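Orotidine 5'-phosphate decarboxylase (Lactobacillus acidophilus, PDB 3TFX) probably catalyses the decarboxylation of orotidine 5'-monophosphate to uridine 5'-monophosphate, the last step of de novo UMP synthesis. Local coordinates at residues K154-V168 against I175-R187. Residues are numbered along the deposited sequence; the frame is centred on the assembly and turned at random.
Sequences KHSGADGVICSPLEV and IGDDFLYVTPGIR
Phe179 lays one face of its ring over Gly160, whose CA stands 3.5 Å from the ring centroid and only 11° off the normal, a CH-pi contact. Glycine suits this place because a CB would run into Leu180 O. The opposite face takes Ile175 CG2, displaced from the ring centre, while Ala158 O meets Phe179 CE1 near the ring plane, and CG1 and CG2 of Val161 each lie 3.8 Å from Phe179 CE2.

Beside this ring, strands 160-162 and 180-183 run parallel, at 17°, as neighbours in the eight-stranded TIM barrel, joined through helix 168-175 in a beta-alpha-beta unit. Four backbone bonds tie them, from Leu180 N to Asp159 O through to Cys163 N to Val182 O. Val161 and Tyr181 lie on one face of the sheet and both touch Leu171 of helix 168-175, where beta-branched and aromatic side chains fill the layer between sheet and helix; Tyr181 OH donates to Gly176 O at 2.6 Å, in the carbonyl plane. On the other sheet face, Ile162 CD1 rests on Val182 CG1 at 4.0 Å. This side lies near the predicted substrate site: the side chain of Ile162 is about 6 Å from that of Asp62, and Pro184 about 6 Å from Lys35, side chain to side chain, while Arg187 is itself predicted to bind substrate.

The looser, wetter side is at Lys154. The long chain of Lys154, bent at chi2 (71°), passes the Phe179 ring, and its NZ donates a hydrogen bond to Asp178 O at 2.7 Å; the salt bridge from Lys154 NZ to Asp178 OD1 is longer, at 3.5 Å, and a water spans the same two charged atoms. Replacing Phe179 with an alanine would probably leave Gly160 and Ile175 facing a gap and deprive the aliphatic part of Lys154 of its support. The chemistry thus divides the work: directional backbone bonds set the strand register, apolar contacts pack the layer between sheet and helix, and a hydrated ion pair, probably weakened by solvent, closes the solvent-facing end.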
loop_
_atom_site.group_PDB
_atom_site.type_symbol
_atom_site.label_atom_id
_atom_site.label_comp_id
_atom_site.label_asym_id
_atom_site.label_seq_id
_atom_site.Cartn_x
_atom_site.Cartn_y
_atom_site.Cartn_z
ATOM N N LYS A 154 -13.408 -6.448 -11.511
ATOM C CA LYS A 154 -13.919 -6.224 -12.876
ATOM C C LYS A 154 -15.150 -5.309 -12.875
ATOM O O LYS A 154 -15.200 -4.354 -13.631
ATOM C CB LYS A 154 -14.221 -7.554 -13.588
ATOM C CG LYS A 154 -15.097 -7.478 -14.852
ATOM C CD LYS A 154 -14.376 -6.846 -16.025
ATOM C CE LYS A 154 -15.199 -6.874 -17.310
ATOM N NZ LYS A 154 -14.469 -6.161 -18.414
ATOM N N HIS A 155 -16.125 -5.587 -12.008
ATOM C CA HIS A 155 -17.329 -4.740 -11.941
ATOM C C HIS A 155 -17.105 -3.381 -11.296
ATOM O O HIS A 155 -18.004 -2.549 -11.297
ATOM C CB HIS A 155 -18.487 -5.466 -11.257
ATOM C CG HIS A 155 -18.924 -6.700 -11.978
ATOM N ND1 HIS A 155 -19.067 -6.747 -13.348
ATOM C CD2 HIS A 155 -19.248 -7.932 -11.522
ATOM C CE1 HIS A 155 -19.440 -7.961 -13.709
ATOM N NE2 HIS A 155 -19.570 -8.697 -12.618
ATOM N N SER A 156 -15.900 -3.143 -10.784
ATOM C CA SER A 156 -15.591 -1.891 -10.108
ATOM C C SER A 156 -14.558 -1.001 -10.804
ATOM O O SER A 156 -13.977 -0.125 -10.167
ATOM C CB SER A 156 -15.142 -2.168 -8.676
ATOM O OG SER A 156 -16.108 -2.942 -7.997
ATOM N N GLY A 157 -14.311 -1.229 -12.089
ATOM C CA GLY A 157 -13.345 -0.413 -12.833
ATOM C C GLY A 157 -11.898 -0.888 -12.911
ATOM O O GLY A 157 -11.064 -0.224 -13.522
ATOM N N ALA A 158 -11.576 -2.023 -12.303
ATOM C CA ALA A 158 -10.220 -2.574 -12.467
ATOM C C ALA A 158 -10.038 -3.079 -13.895
ATOM O O ALA A 158 -10.959 -3.612 -14.492
ATOM C CB ALA A 158 -9.950 -3.682 -11.475
ATOM N N ASP A 159 -8.842 -2.911 -14.441
ATOM C CA ASP A 159 -8.550 -3.401 -15.781
ATOM C C ASP A 159 -8.043 -4.840 -15.797
ATOM O O ASP A 159 -7.993 -5.480 -16.849
ATOM C CB ASP A 159 -7.544 -2.485 -16.451
ATOM C CG ASP A 159 -8.040 -1.068 -16.538
ATOM O OD1 ASP A 159 -9.067 -0.842 -17.215
ATOM O OD2 ASP A 159 -7.407 -0.186 -15.931
ATOM N N GLY A 160 -7.667 -5.342 -14.627
ATOM C CA GLY A 160 -7.125 -6.690 -14.537
ATOM C C GLY A 160 -6.885 -7.121 -13.111
ATOM O O GLY A 160 -7.225 -6.393 -12.174
ATOM N N VAL A 161 -6.346 -8.337 -12.956
ATOM C CA VAL A 161 -5.956 -8.866 -11.654
ATOM C C VAL A 161 -4.545 -9.479 -11.694
ATOM O O VAL A 161 -4.066 -9.905 -12.740
ATOM C CB VAL A 161 -6.909 -9.978 -11.168
ATOM C CG1 VAL A 161 -8.204 -9.395 -10.668
ATOM C CG2 VAL A 161 -7.122 -11.039 -12.276
ATOM N N ILE A 162 -3.906 -9.540 -10.534
ATOM C CA ILE A 162 -2.720 -10.351 -10.355
ATOM C C ILE A 162 -3.210 -11.720 -9.913
ATOM O O ILE A 162 -3.903 -11.823 -8.908
ATOM C CB ILE A 162 -1.806 -9.776 -9.244
ATOM C CG1 ILE A 162 -1.564 -8.262 -9.432
ATOM C CG2 ILE A 162 -0.524 -10.653 -9.072
ATOM C CD1 ILE A 162 -0.904 -7.840 -10.739
ATOM N N CYS A 163 -2.848 -12.766 -10.657
ATOM C CA CYS A 163 -3.205 -14.129 -10.296
ATOM C C CYS A 163 -2.062 -15.061 -10.654
ATOM O O CYS A 163 -1.139 -14.669 -11.343
ATOM C CB CYS A 163 -4.492 -14.568 -11.013
ATOM S SG CYS A 163 -4.395 -14.542 -12.837
ATOM N N SER A 164 -2.125 -16.296 -10.172
ATOM C CA SER A 164 -1.137 -17.297 -10.532
ATOM C C SER A 164 -1.484 -17.837 -11.922
ATOM O O SER A 164 -2.655 -17.831 -12.308
ATOM C CB SER A 164 -1.156 -18.447 -9.531
ATOM O OG SER A 164 -1.930 -19.497 -10.060
ATOM N N PRO A 165 -0.475 -18.298 -12.679
ATOM C CA PRO A 165 -0.718 -18.902 -13.989
ATOM C C PRO A 165 -1.858 -19.935 -13.990
ATOM O O PRO A 165 -2.667 -19.959 -14.922
ATOM C CB PRO A 165 0.624 -19.574 -14.328
ATOM C CG PRO A 165 1.569 -19.262 -13.164
ATOM C CD PRO A 165 0.966 -18.130 -12.416
ATOM N N LEU A 166 -1.929 -20.753 -12.945
ATOM C CA LEU A 166 -2.933 -21.810 -12.837
ATOM C C LEU A 166 -4.350 -21.303 -12.609
ATOM O O LEU A 166 -5.318 -22.005 -12.920
ATOM C CB LEU A 166 -2.574 -22.765 -11.699
ATOM C CG LEU A 166 -1.544 -23.880 -11.921
ATOM C CD1 LEU A 166 -1.039 -24.385 -10.583
ATOM C CD2 LEU A 166 -2.152 -25.028 -12.718
ATOM N N GLU A 167 -4.473 -20.099 -12.053
ATOM C CA GLU A 167 -5.773 -19.515 -11.744
ATOM C C GLU A 167 -6.457 -18.907 -12.972
ATOM O O GLU A 167 -7.661 -18.680 -12.953
ATOM C CB GLU A 167 -5.644 -18.449 -10.643
ATOM C CG GLU A 167 -5.431 -19.019 -9.242
ATOM C CD GLU A 167 -5.024 -17.962 -8.202
ATOM O OE1 GLU A 167 -4.475 -16.901 -8.571
ATOM O OE2 GLU A 167 -5.237 -18.208 -6.999
ATOM N N VAL A 168 -5.688 -18.639 -14.027
ATOM C CA VAL A 168 -6.209 -17.867 -15.157
ATOM C C VAL A 168 -7.506 -18.471 -15.700
ATOM O O VAL A 168 -8.471 -17.737 -15.907
ATOM C CB VAL A 168 -5.164 -17.642 -16.290
ATOM C CG1 VAL A 168 -5.762 -16.802 -17.440
ATOM C CG2 VAL A 168 -3.924 -16.964 -15.745
ATOM N N ILE A 175 -14.819 -14.120 -16.033
ATOM C CA ILE A 175 -14.668 -12.680 -16.284
ATOM C C ILE A 175 -14.497 -12.307 -17.767
ATOM O O ILE A 175 -14.937 -11.246 -18.187
ATOM C CB ILE A 175 -13.553 -12.065 -15.402
ATOM C CG1 ILE A 175 -13.967 -12.146 -13.920
ATOM C CG2 ILE A 175 -13.265 -10.607 -15.818
ATOM C CD1 ILE A 175 -12.846 -11.958 -12.917
ATOM N N GLY A 176 -13.861 -13.169 -18.550
ATOM C CA GLY A 176 -13.778 -12.954 -19.999
ATOM C C GLY A 176 -12.532 -12.224 -20.469
ATOM O O GLY A 176 -11.574 -12.064 -19.714
ATOM N N ASP A 177 -12.573 -11.766 -21.718
ATOM C CA ASP A 177 -11.388 -11.269 -22.433
ATOM C C ASP A 177 -11.098 -9.766 -22.277
ATOM O O ASP A 177 -9.991 -9.304 -22.594
ATOM C CB ASP A 177 -11.486 -11.642 -23.923
ATOM C CG ASP A 177 -11.402 -13.150 -24.165
ATOM O OD1 ASP A 177 -10.634 -13.811 -23.451
ATOM O OD2 ASP A 177 -12.107 -13.675 -25.060
ATOM N N ASP A 178 -12.075 -9.008 -21.789
ATOM C CA ASP A 178 -11.902 -7.563 -21.592
ATOM C C ASP A 178 -11.324 -7.289 -20.186
ATOM O O ASP A 178 -11.962 -6.681 -19.327
ATOM C CB ASP A 178 -13.221 -6.815 -21.857
ATOM C CG ASP A 178 -13.058 -5.296 -21.857
ATOM O OD1 ASP A 178 -14.044 -4.614 -21.523
ATOM O OD2 ASP A 178 -11.953 -4.776 -22.158
ATOM N N PHE A 179 -10.094 -7.758 -19.979
ATOM C CA PHE A 179 -9.482 -7.864 -18.658
ATOM C C PHE A 179 -8.060 -8.387 -18.819
ATOM O O PHE A 179 -7.768 -9.153 -19.751
ATOM C CB PHE A 179 -10.275 -8.836 -17.785
ATOM C CG PHE A 179 -10.283 -8.489 -16.309
ATOM C CD1 PHE A 179 -10.687 -7.230 -15.871
ATOM C CD2 PHE A 179 -9.925 -9.447 -15.355
ATOM C CE1 PHE A 179 -10.722 -6.916 -14.503
ATOM C CE2 PHE A 179 -9.957 -9.149 -13.986
ATOM C CZ PHE A 179 -10.373 -7.881 -13.559
ATOM N N LEU A 180 -7.182 -7.969 -17.916
ATOM C CA LEU A 180 -5.783 -8.393 -17.943
ATOM C C LEU A 180 -5.503 -9.400 -16.846
ATOM O O LEU A 180 -5.724 -9.128 -15.672
ATOM C CB LEU A 180 -4.856 -7.180 -17.803
ATOM C CG LEU A 180 -4.926 -6.159 -18.949
ATOM C CD1 LEU A 180 -4.213 -4.889 -18.556
ATOM C CD2 LEU A 180 -4.379 -6.719 -20.314
ATOM N N TYR A 181 -5.014 -10.574 -17.227
ATOM C CA TYR A 181 -4.587 -11.557 -16.237
ATOM C C TYR A 181 -3.066 -11.502 -16.163
ATOM O O TYR A 181 -2.377 -11.982 -17.067
ATOM C CB TYR A 181 -5.138 -12.949 -16.588
ATOM C CG TYR A 181 -6.644 -12.920 -16.793
ATOM C CD1 TYR A 181 -7.506 -13.052 -15.709
ATOM C CD2 TYR A 181 -7.197 -12.718 -18.054
ATOM C CE1 TYR A 181 -8.897 -13.010 -15.874
ATOM C CE2 TYR A 181 -8.598 -12.679 -18.236
ATOM C CZ TYR A 181 -9.431 -12.815 -17.135
ATOM O OH TYR A 181 -10.797 -12.758 -17.283
ATOM N N VAL A 182 -2.561 -10.870 -15.102
ATOM C CA VAL A 182 -1.128 -10.615 -14.929
ATOM C C VAL A 182 -0.532 -11.623 -13.947
ATOM O O VAL A 182 -0.950 -11.687 -12.782
ATOM C CB VAL A 182 -0.862 -9.176 -14.471
ATOM C CG1 VAL A 182 0.643 -8.940 -14.209
ATOM C CG2 VAL A 182 -1.404 -8.176 -15.510
ATOM N N THR A 183 0.430 -12.414 -14.430
ATOM C CA THR A 183 0.903 -13.606 -13.712
ATOM C C THR A 183 2.417 -13.585 -13.420
ATOM O O THR A 183 3.219 -13.712 -14.348
ATOM C CB THR A 183 0.567 -14.899 -14.506
ATOM O OG1 THR A 183 1.285 -14.897 -15.741
ATOM C CG2 THR A 183 -0.918 -14.982 -14.828
ATOM N N PRO A 184 2.812 -13.443 -12.127
ATOM C CA PRO A 184 4.242 -13.354 -11.716
ATOM C C PRO A 184 5.100 -14.613 -11.505
ATOM O O PRO A 184 6.339 -14.508 -11.405
ATOM C CB PRO A 184 4.183 -12.572 -10.384
ATOM C CG PRO A 184 2.837 -12.874 -9.831
ATOM C CD PRO A 184 1.904 -13.065 -11.022
ATOM N N GLY A 185 4.532 -15.800 -11.405
ATOM C CA GLY A 185 5.420 -16.918 -10.952
ATOM C C GLY A 185 6.402 -17.524 -11.958
ATOM O O GLY A 185 6.911 -18.630 -11.749
ATOM N N ILE A 186 6.696 -16.801 -13.034
ATOM C CA ILE A 186 7.159 -17.440 -14.279
ATOM C C ILE A 186 8.681 -17.674 -14.414
ATOM O O ILE A 186 9.481 -16.744 -14.247
ATOM C CB ILE A 186 6.604 -16.675 -15.509
ATOM C CG1 ILE A 186 5.068 -16.484 -15.398
ATOM C CG2 ILE A 186 7.036 -17.346 -16.822
ATOM C CD1 ILE A 186 4.218 -17.772 -15.358
ATOM N N ARG A 187 9.065 -18.919 -14.715
ATOM C CA ARG A 187 10.483 -19.261 -14.929
ATOM C C ARG A 187 10.695 -20.227 -16.103
ATOM O O ARG A 187 9.903 -21.138 -16.314
ATOM C CB ARG A 187 11.150 -19.850 -13.658
ATOM C CG ARG A 187 10.391 -19.701 -12.329
ATOM C CD ARG A 187 11.315 -19.837 -11.106
ATOM N NE ARG A 187 11.941 -18.545 -10.798
ATOM C CZ ARG A 187 11.455 -17.645 -9.939
ATOM N NH1 ARG A 187 10.348 -17.893 -9.245
ATOM N NH2 ARG A 187 12.092 -16.497 -9.756
HETATM O O HOH W 1 -16.377 -5.968 -20.875
#